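Local coordinates for probable CoA-transferase alpha subunit (Rhodococcus jostii, PDB 6COJ), which probably works, as the alpha subunit of a two-protein enzyme of the CoA-transferase family, on a CoA thioester that carries a ring system, at residues V65-P70 and Y86-L91; G39-R44 and D199-D204. The protein carries 1 engineered substitution. All coordinates share one frame; numbering follows the deposited sequence.

Overall arrangement
Following the chain from the N terminus, residues 39-44 leave strand 35-38 and form the first half of interaction 2. Residues 65-70 come next, after strand 62-65; helix 70-77 and strand 81-86 then lead to residues 86-91, where interaction 1 closes a short beta-alpha-beta loop. Only at 199-204, entering helix 203-208, does interaction 2 close its much longer loop, which encloses interaction 1 completely. Strands 81-86, 62-65 and 35-38 are neighbours in the parallel sheet, so 39-44, 65-70 and 86-91 lie at the ends of adjoining strands, and interaction 2 ties the first to the start of helix 203-208. Gly42 N probably bonds to Tyr67 O at 3.1 Å, and both contacts touch F8G.

Interaction 1: V65-P70 and Y86-L91; sequences VTYGGP and YGFVSL. With F8G (S-{(3R,5R,9R)-1-[(2R,3S,4R,5R)-5-(6-amino-9H-purin-9-yl)-4-hydroxy-3-(phosphonooxy)tetrahydrofuran-2-yl]-3,5,9-trihydroxy-8,8-dimethyl-3,5-dioxido-10,14-dioxo-2,4,6-trioxa-11,15-diaza-3lambda~5~,5lambda~5~-diphosphaheptadecan-17-yl} (5R,10R)-7-hydroxy-10-methyl-2-oxo-1-oxaspiro[4.5]dec-6-ene-6-carbothioate (non-preferred name)), chain E.
Tyr67 and Phe88 meet where neighbouring parallel strands 62-65 and 81-86 of a Rossmann-like sheet run out into loops. The side chains cross at about a right angle, yet the ring planes lie only 25° apart; the rings are slid past each other, with centroids 5.6 Å apart, and touch through Tyr67 CD1 and Phe88 CE2 at 3.4 Å. Phe88 CG sits between its own backbone N and carbonyl carbon (chi1 62°), which lays one ring face over the backbone of Tyr67 and Gly68. The phenol end of Tyr67 is held by Ala117 O. Next to the rings the two backbones pair in parallel: Gly68 N donates to Phe88 O at 2.9 Å, and Ser90 N returns a bond to Gly68 O at 2.9 Å. Val89 CA adds a CA-H...O contact to that same oxygen. The two backbones are so close at Gly68, its CA 4.1 Å from Val89 CA, that a side chain there would run into Val89 CG2. Farther along, Leu91 CD2 packs against Pro70 CD at 3.8 Å. Phe88 also belongs to the F8G pocket: its CD2 lies 3.2 Å from OAN, the carbonyl oxygen of the ligand's lactone, which approaches the ring obliquely.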
loop_
_atom_site.group_PDB
_atom_site.type_symbol
_atom_site.label_atom_id
_atom_site.label_comp_id
_atom_site.label_asym_id
_atom_site.label_seq_id
_atom_site.Cartn_x
_atom_site.Cartn_y
_atom_site.Cartn_z
ATOM N N VAL A 65 -1.551 20.332 -4.250
ATOM C CA VAL A 65 -0.731 19.129 -4.087
ATOM C C VAL A 65 -1.050 18.227 -5.270
ATOM O O VAL A 65 -2.210 17.838 -5.451
ATOM C CB VAL A 65 -1.039 18.405 -2.765
ATOM C CG1 VAL A 65 -0.195 17.150 -2.644
ATOM C CG2 VAL A 65 -0.797 19.329 -1.578
ATOM N N THR A 66 -0.044 17.904 -6.080
ATOM C CA THR A 66 -0.364 17.201 -7.319
ATOM C C THR A 66 0.884 16.573 -7.921
ATOM O O THR A 66 2.005 17.026 -7.682
ATOM C CB THR A 66 -0.998 18.168 -8.331
ATOM O OG1 THR A 66 -1.468 17.426 -9.465
ATOM C CG2 THR A 66 0.012 19.231 -8.786
ATOM N N TYR A 67 0.665 15.516 -8.699
ATOM C CA TYR A 67 1.619 15.091 -9.716
ATOM C C TYR A 67 1.246 15.890 -10.952
ATOM O O TYR A 67 0.318 15.532 -11.680
ATOM C CB TYR A 67 1.494 13.596 -9.963
ATOM C CG TYR A 67 2.066 12.725 -8.866
ATOM C CD1 TYR A 67 3.434 12.737 -8.580
ATOM C CD2 TYR A 67 1.246 11.875 -8.124
ATOM C CE1 TYR A 67 3.967 11.901 -7.591
ATOM C CE2 TYR A 67 1.773 11.035 -7.144
ATOM C CZ TYR A 67 3.132 11.058 -6.883
ATOM O OH TYR A 67 3.631 10.204 -5.916
ATOM N N GLY A 68 1.952 16.998 -11.171
ATOM C CA GLY A 68 1.410 18.074 -11.988
ATOM C C GLY A 68 1.399 17.821 -13.486
ATOM O O GLY A 68 2.283 17.185 -14.057
ATOM N N GLY A 69 0.380 18.395 -14.122
ATOM C CA GLY A 69 0.247 18.428 -15.559
ATOM C C GLY A 69 -0.487 19.686 -15.978
ATOM O O GLY A 69 -0.313 20.755 -15.384
ATOM N N PRO A 70 -1.341 19.584 -17.001
ATOM C CA PRO A 70 -2.081 20.771 -17.463
ATOM C C PRO A 70 -3.127 21.259 -16.476
ATOM O O PRO A 70 -3.634 22.379 -16.646
ATOM C CB PRO A 70 -2.722 20.299 -18.772
ATOM C CG PRO A 70 -2.885 18.793 -18.577
ATOM C CD PRO A 70 -1.659 18.379 -17.790
ATOM N N TYR A 86 4.599 19.286 -5.300
ATOM C CA TYR A 86 4.508 18.413 -6.472
ATOM C C TYR A 86 5.785 17.601 -6.608
ATOM O O TYR A 86 6.858 18.027 -6.167
ATOM C CB TYR A 86 4.269 19.225 -7.767
ATOM C CG TYR A 86 5.326 20.293 -7.989
ATOM C CD1 TYR A 86 5.178 21.566 -7.454
ATOM C CD2 TYR A 86 6.496 20.006 -8.683
ATOM C CE1 TYR A 86 6.154 22.537 -7.627
ATOM C CE2 TYR A 86 7.485 20.964 -8.846
ATOM C CZ TYR A 86 7.311 22.214 -8.308
ATOM O OH TYR A 86 8.281 23.174 -8.470
ATOM N N GLY A 87 5.655 16.441 -7.258
ATOM C CA GLY A 87 6.795 15.593 -7.542
ATOM C C GLY A 87 7.390 15.895 -8.899
ATOM O O GLY A 87 8.558 15.593 -9.160
ATOM N N PHE A 88 6.582 16.489 -9.771
ATOM C CA PHE A 88 7.011 16.916 -11.096
ATOM C C PHE A 88 5.866 17.717 -11.691
ATOM O O PHE A 88 4.759 17.742 -11.149
ATOM C CB PHE A 88 7.314 15.712 -12.000
ATOM C CG PHE A 88 6.120 14.831 -12.257
ATOM C CD1 PHE A 88 5.229 15.129 -13.284
ATOM C CD2 PHE A 88 5.895 13.694 -11.485
ATOM C CE1 PHE A 88 4.118 14.330 -13.521
ATOM C CE2 PHE A 88 4.794 12.881 -11.731
ATOM C CZ PHE A 88 3.910 13.200 -12.745
ATOM N N VAL A 89 6.143 18.367 -12.816
ATOM C CA VAL A 89 5.095 18.887 -13.690
ATOM C C VAL A 89 5.452 18.472 -15.109
ATOM O O VAL A 89 6.543 18.792 -15.595
ATOM C CB VAL A 89 4.940 20.417 -13.599
ATOM C CG1 VAL A 89 3.816 20.878 -14.537
ATOM C CG2 VAL A 89 4.655 20.840 -12.154
ATOM N N SER A 90 4.555 17.730 -15.762
ATOM C CA SER A 90 4.847 17.238 -17.101
ATOM C C SER A 90 3.564 17.120 -17.903
ATOM O O SER A 90 2.515 16.751 -17.362
ATOM C CB SER A 90 5.511 15.857 -17.057
ATOM O OG SER A 90 5.818 15.409 -18.371
ATOM N N LEU A 91 3.664 17.442 -19.195
ATOM C CA LEU A 91 2.595 17.178 -20.148
ATOM C C LEU A 91 2.685 15.784 -20.766
ATOM O O LEU A 91 1.808 15.417 -21.550
ATOM C CB LEU A 91 2.583 18.251 -21.244
ATOM C CG LEU A 91 2.334 19.693 -20.781
ATOM C CD1 LEU A 91 2.337 20.652 -21.966
ATOM C CD2 LEU A 91 1.022 19.804 -20.016
HETATM C C4 F8G E . 19.105 28.095 -20.090
HETATM C C5 F8G E . 20.101 28.065 -19.010
HETATM C C6 F8G E . 19.967 29.052 -17.912
HETATM C C8 F8G E . 20.546 26.507 -20.480
HETATM N N1 F8G E . 18.943 29.937 -17.939
HETATM N N3 F8G E . 18.099 29.000 -20.074
HETATM C "C1'" F8G E . 18.672 26.824 -22.165
HETATM C C2 F8G E . 17.933 29.991 -19.005
HETATM C "C2'" F8G E . 19.497 26.441 -23.377
HETATM C "C3'" F8G E . 18.529 25.549 -24.119
HETATM C "C4'" F8G E . 17.843 24.798 -23.008
HETATM C "C5'" F8G E . 18.609 23.529 -22.697
HETATM C CAA F8G E . 11.092 6.382 -10.664
HETATM C CAB F8G E . 11.667 7.206 -11.790
HETATM C CAC F8G E . 10.993 8.209 -12.388
HETATM C CAD F8G E . 9.485 8.342 -12.234
HETATM C CAE F8G E . 8.909 7.186 -11.420
HETATM C CAF F8G E . 9.755 6.916 -10.194
HETATM C CAG F8G E . 11.720 9.235 -13.156
HETATM C CAI F8G E . 7.470 7.432 -10.992
HETATM C CAK F8G E . 8.702 8.495 -13.555
HETATM C CAL F8G E . 8.070 9.898 -13.597
HETATM C CAM F8G E . 8.528 10.493 -12.289
HETATM C CAQ F8G E . 13.691 10.698 -14.338
HETATM C CAR F8G E . 13.384 10.470 -15.808
HETATM C CAT F8G E . 14.641 12.018 -17.170
HETATM C CAU F8G E . 14.536 13.193 -18.124
HETATM C CAV F8G E . 15.848 13.943 -18.325
HETATM C CAX F8G E . 15.941 14.777 -20.578
HETATM C CAY F8G E . 15.837 15.941 -21.530
HETATM C CAZ F8G E . 17.213 16.431 -21.996
HETATM C CBA F8G E . 17.035 17.719 -22.787
HETATM C CBM F8G E . 18.081 16.723 -20.781
HETATM C CBN F8G E . 17.902 15.417 -22.902
HETATM N N6 F8G E . 20.858 29.069 -16.892
HETATM N N7 F8G E . 20.957 27.068 -19.312
HETATM N N9 F8G E . 19.450 27.134 -20.943
HETATM N NAS F8G E . 13.499 11.684 -16.580
HETATM N NAW F8G E . 15.690 15.018 -19.296
HETATM O "O2'" F8G E . 19.868 27.580 -24.159
HETATM O "O3'" F8G E . 17.513 26.333 -24.719
HETATM O "O4'" F8G E . 17.881 25.669 -21.880
HETATM O "O5'" F8G E . 18.525 22.661 -23.823
HETATM O OAH F8G E . 12.789 6.900 -12.137
HETATM O OAJ F8G E . 11.093 10.175 -13.629
HETATM O OAN F8G E . 8.348 11.619 -11.880
HETATM O OAO F8G E . 9.259 9.539 -11.501
HETATM O OBB F8G E . 16.340 18.618 -21.937
HETATM O OBD F8G E . 17.199 21.005 -22.454
HETATM O OBJ F8G E . 15.688 11.415 -16.967
HETATM O OBK F8G E . 16.229 13.654 -20.964
HETATM O OBL F8G E . 15.048 15.570 -22.671
HETATM O OBO F8G E . 14.960 20.664 -21.472
HETATM O OBP F8G E . 15.255 19.944 -23.850
HETATM O OBQ F8G E . 18.126 20.306 -24.765
HETATM O OBR F8G E . 19.688 20.661 -22.841
HETATM O OCI F8G E . 16.335 27.381 -26.702
HETATM O OCJ F8G E . 18.809 27.477 -26.509
HETATM O OCK F8G E . 17.676 25.313 -27.017
HETATM P PBC F8G E . 15.896 20.061 -22.487
HETATM P PBE F8G E . 18.406 21.095 -23.509
HETATM P PCH F8G E . 17.578 26.633 -26.288
HETATM S SAP F8G E . 13.377 9.219 -13.428
#

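Interaction 2: G39-R44 and D199-D204; sequences GGWGSR and DPYFDD. With F8G (S-{(3R,5R,9R)-1-[(2R,3S,4R,5R)-5-(6-amino-9H-purin-9-yl)-4-hydroxy-3-(phosphonooxy)tetrahydrofuran-2-yl]-3,5,9-trihydroxy-8,8-dimethyl-3,5-dioxido-10,14-dioxo-2,4,6-trioxa-11,15-diaza-3lambda~5~,5lambda~5~-diphosphaheptadecan-17-yl} (5R,10R)-7-hydroxy-10-methyl-2-oxo-1-oxaspiro[4.5]dec-6-ene-6-carbothioate (non-preferred name)), chain E.
The backbone at Gly39 and Gly40 passes close to the start of helix 203-208, with Gly39 CA 5.1 Å from Asp203 CA, and Gly40 N gives a 2.8 Å hydrogen bond to Asp203 OD1, using the syn lone pair of that oxygen. A water ties the same corner together, accepting from Phe202 N and donating to Gly40 O and Asp203 OD1; Asp203 OD2 is engaged by Arg45 in a salt bridge. Tyr201 has CG anti to its carbonyl carbon (chi1 -52°) and brings its ring up to Trp41 CB, an off-centre CH-pi contact 4.2 Å from the ring centroid. Its OH reaches Arg44 CB at 3.4 Å and shares a second water with Arg44 NH1, while Arg44 NE pairs with Asp92. An Asx turn, Tyr201 N to Asp199 OD1, leads into the aromatic cluster of Trp41, Tyr201 and Phe202. An alanine in place of Tyr201 removes ring and hydroxyl, which would probably open a gap beside Trp41 CB and Arg44 CB and leave the second water without its tyrosine partner. Phe202 meets the indole rim to rim, CE1 to Trp41 CZ3 at 3.5 Å, planes 21° apart. At the indole edge, Trp41 CH2 touches F8G CAI, the ligand's ring methyl, at 3.5 Å.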
loop_
_atom_site.group_PDB
_atom_site.type_symbol
_atom_site.label_atom_id
_atom_site.label_comp_id
_atom_site.label_asym_id
_atom_site.label_seq_id
_atom_site.Cartn_x
_atom_site.Cartn_y
_atom_site.Cartn_z
ATOM N N GLY A 39 -5.934 14.720 -8.444
ATOM C CA GLY A 39 -5.584 13.357 -8.799
ATOM C C GLY A 39 -4.972 13.227 -10.185
ATOM O O GLY A 39 -4.488 14.193 -10.785
ATOM N N GLY A 40 -5.002 12.002 -10.697
ATOM C CA GLY A 40 -4.331 11.726 -11.949
ATOM C C GLY A 40 -2.818 11.855 -11.808
ATOM O O GLY A 40 -2.252 11.772 -10.717
ATOM N N TRP A 41 -2.164 12.093 -12.949
ATOM C CA TRP A 41 -0.705 12.102 -13.001
ATOM C C TRP A 41 -0.265 12.749 -14.306
ATOM O O TRP A 41 -0.585 12.236 -15.379
ATOM C CB TRP A 41 -0.218 10.649 -12.963
ATOM C CG TRP A 41 1.256 10.426 -13.183
ATOM C CD1 TRP A 41 1.944 10.512 -14.373
ATOM C CD2 TRP A 41 2.209 10.007 -12.198
ATOM N NE1 TRP A 41 3.267 10.195 -14.174
ATOM C CE2 TRP A 41 3.451 9.871 -12.852
ATOM C CE3 TRP A 41 2.134 9.746 -10.823
ATOM C CZ2 TRP A 41 4.608 9.478 -12.177
ATOM C CZ3 TRP A 41 3.286 9.357 -10.157
ATOM C CH2 TRP A 41 4.503 9.228 -10.836
ATOM N N GLY A 42 0.462 13.865 -14.240
ATOM C CA GLY A 42 0.907 14.480 -15.483
ATOM C C GLY A 42 -0.281 14.771 -16.383
ATOM O O GLY A 42 -1.276 15.364 -15.951
ATOM N N SER A 43 -0.206 14.328 -17.635
ATOM C CA SER A 43 -1.341 14.454 -18.551
ATOM C C SER A 43 -2.147 13.156 -18.632
ATOM O O SER A 43 -2.434 12.622 -19.712
ATOM C CB SER A 43 -0.865 14.925 -19.923
ATOM O OG SER A 43 -1.950 15.208 -20.789
ATOM N N ARG A 44 -2.533 12.642 -17.462
ATOM C CA ARG A 44 -3.207 11.348 -17.356
ATOM C C ARG A 44 -4.330 11.445 -16.336
ATOM O O ARG A 44 -4.083 11.711 -15.154
ATOM C CB ARG A 44 -2.230 10.222 -16.973
ATOM C CG ARG A 44 -0.956 10.211 -17.803
ATOM C CD ARG A 44 0.054 9.179 -17.317
ATOM N NE ARG A 44 1.391 9.469 -17.829
ATOM C CZ ARG A 44 2.279 8.565 -18.225
ATOM N NH1 ARG A 44 1.987 7.264 -18.215
ATOM N NH2 ARG A 44 3.463 8.966 -18.666
ATOM N N ASP A 199 -3.762 1.747 -14.696
ATOM C CA ASP A 199 -3.180 2.388 -13.522
ATOM C C ASP A 199 -4.227 3.174 -12.741
ATOM O O ASP A 199 -4.873 4.076 -13.299
ATOM C CB ASP A 199 -2.031 3.313 -13.946
ATOM C CG ASP A 199 -1.041 3.594 -12.820
ATOM O OD1 ASP A 199 -1.452 3.660 -11.645
ATOM O OD2 ASP A 199 0.161 3.756 -13.120
ATOM N N PRO A 200 -4.390 2.904 -11.442
ATOM C CA PRO A 200 -5.253 3.761 -10.609
ATOM C C PRO A 200 -4.637 5.108 -10.293
ATOM O O PRO A 200 -5.338 5.987 -9.771
ATOM C CB PRO A 200 -5.400 2.949 -9.318
ATOM C CG PRO A 200 -4.101 2.210 -9.219
ATOM C CD PRO A 200 -3.748 1.835 -10.653
ATOM N N TYR A 201 -3.354 5.302 -10.595
ATOM C CA TYR A 201 -2.583 6.444 -10.085
ATOM C C TYR A 201 -2.703 6.434 -8.562
ATOM O O TYR A 201 -2.435 5.389 -7.946
ATOM C CB TYR A 201 -2.923 7.760 -10.807
ATOM C CG TYR A 201 -2.828 7.580 -12.299
ATOM C CD1 TYR A 201 -1.629 7.160 -12.884
ATOM C CD2 TYR A 201 -3.938 7.754 -13.119
ATOM C CE1 TYR A 201 -1.538 6.936 -14.248
ATOM C CE2 TYR A 201 -3.855 7.539 -14.491
ATOM C CZ TYR A 201 -2.661 7.125 -15.050
ATOM O OH TYR A 201 -2.613 6.895 -16.404
ATOM N N PHE A 202 -3.078 7.548 -7.932
ATOM C CA PHE A 202 -3.083 7.676 -6.484
ATOM C C PHE A 202 -4.382 8.302 -6.013
ATOM O O PHE A 202 -4.437 8.892 -4.929
ATOM C CB PHE A 202 -1.868 8.492 -6.033
ATOM C CG PHE A 202 -0.572 7.906 -6.504
ATOM C CD1 PHE A 202 -0.119 8.123 -7.798
ATOM C CD2 PHE A 202 0.161 7.086 -5.673
ATOM C CE1 PHE A 202 1.058 7.514 -8.244
ATOM C CE2 PHE A 202 1.341 6.498 -6.114
ATOM C CZ PHE A 202 1.784 6.718 -7.397
ATOM N N ASP A 203 -5.451 8.140 -6.801
ATOM C CA ASP A 203 -6.675 8.888 -6.516
ATOM C C ASP A 203 -7.309 8.458 -5.202
ATOM O O ASP A 203 -7.940 9.283 -4.522
ATOM C CB ASP A 203 -7.675 8.752 -7.663
ATOM C CG ASP A 203 -7.256 9.521 -8.901
ATOM O OD1 ASP A 203 -6.195 10.180 -8.865
ATOM O OD2 ASP A 203 -7.992 9.465 -9.911
ATOM N N ASP A 204 -7.161 7.185 -4.835
ATOM C CA ASP A 204 -7.632 6.743 -3.527
ATOM C C ASP A 204 -6.895 7.463 -2.405
ATOM O O ASP A 204 -7.509 7.866 -1.410
ATOM C CB ASP A 204 -7.474 5.223 -3.396
ATOM C CG ASP A 204 -6.050 4.758 -3.663
ATOM O OD1 ASP A 204 -5.391 5.296 -4.573
ATOM O OD2 ASP A 204 -5.573 3.832 -2.970
HETATM C C4 F8G E . 19.105 28.095 -20.090
HETATM C C5 F8G E . 20.101 28.065 -19.010
HETATM C C6 F8G E . 19.967 29.052 -17.912
HETATM C C8 F8G E . 20.546 26.507 -20.480
HETATM N N1 F8G E . 18.943 29.937 -17.939
HETATM N N3 F8G E . 18.099 29.000 -20.074
HETATM C "C1'" F8G E . 18.672 26.824 -22.165
HETATM C C2 F8G E . 17.933 29.991 -19.005
HETATM C "C2'" F8G E . 19.497 26.441 -23.377
HETATM C "C3'" F8G E . 18.529 25.549 -24.119
HETATM C "C4'" F8G E . 17.843 24.798 -23.008
HETATM C "C5'" F8G E . 18.609 23.529 -22.697
HETATM C CAA F8G E . 11.092 6.382 -10.664
HETATM C CAB F8G E . 11.667 7.206 -11.790
HETATM C CAC F8G E . 10.993 8.209 -12.388
HETATM C CAD F8G E . 9.485 8.342 -12.234
HETATM C CAE F8G E . 8.909 7.186 -11.420
HETATM C CAF F8G E . 9.755 6.916 -10.194
HETATM C CAG F8G E . 11.720 9.235 -13.156
HETATM C CAI F8G E . 7.470 7.432 -10.992
HETATM C CAK F8G E . 8.702 8.495 -13.555
HETATM C CAL F8G E . 8.070 9.898 -13.597
HETATM C CAM F8G E . 8.528 10.493 -12.289
HETATM C CAQ F8G E . 13.691 10.698 -14.338
HETATM C CAR F8G E . 13.384 10.470 -15.808
HETATM C CAT F8G E . 14.641 12.018 -17.170
HETATM C CAU F8G E . 14.536 13.193 -18.124
HETATM C CAV F8G E . 15.848 13.943 -18.325
HETATM C CAX F8G E . 15.941 14.777 -20.578
HETATM C CAY F8G E . 15.837 15.941 -21.530
HETATM C CAZ F8G E . 17.213 16.431 -21.996
HETATM C CBA F8G E . 17.035 17.719 -22.787
HETATM C CBM F8G E . 18.081 16.723 -20.781
HETATM C CBN F8G E . 17.902 15.417 -22.902
HETATM N N6 F8G E . 20.858 29.069 -16.892
HETATM N N7 F8G E . 20.957 27.068 -19.312
HETATM N N9 F8G E . 19.450 27.134 -20.943
HETATM N NAS F8G E . 13.499 11.684 -16.580
HETATM N NAW F8G E . 15.690 15.018 -19.296
HETATM O "O2'" F8G E . 19.868 27.580 -24.159
HETATM O "O3'" F8G E . 17.513 26.333 -24.719
HETATM O "O4'" F8G E . 17.881 25.669 -21.880
HETATM O "O5'" F8G E . 18.525 22.661 -23.823
HETATM O OAH F8G E . 12.789 6.900 -12.137
HETATM O OAJ F8G E . 11.093 10.175 -13.629
HETATM O OAN F8G E . 8.348 11.619 -11.880
HETATM O OAO F8G E . 9.259 9.539 -11.501
HETATM O OBB F8G E . 16.340 18.618 -21.937
HETATM O OBD F8G E . 17.199 21.005 -22.454
HETATM O OBJ F8G E . 15.688 11.415 -16.967
HETATM O OBK F8G E . 16.229 13.654 -20.964
HETATM O OBL F8G E . 15.048 15.570 -22.671
HETATM O OBO F8G E . 14.960 20.664 -21.472
HETATM O OBP F8G E . 15.255 19.944 -23.850
HETATM O OBQ F8G E . 18.126 20.306 -24.765
HETATM O OBR F8G E . 19.688 20.661 -22.841
HETATM O OCI F8G E . 16.335 27.381 -26.702
HETATM O OCJ F8G E . 18.809 27.477 -26.509
HETATM O OCK F8G E . 17.676 25.313 -27.017
HETATM P PBC F8G E . 15.896 20.061 -22.487
HETATM P PBE F8G E . 18.406 21.095 -23.509
HETATM P PCH F8G E . 17.578 26.633 -26.288
HETATM S SAP F8G E . 13.377 9.219 -13.428
HETATM O O HOH W 1 -3.422 10.252 -8.558
HETATM O O HOH W 2 -0.423 5.746 -17.392
#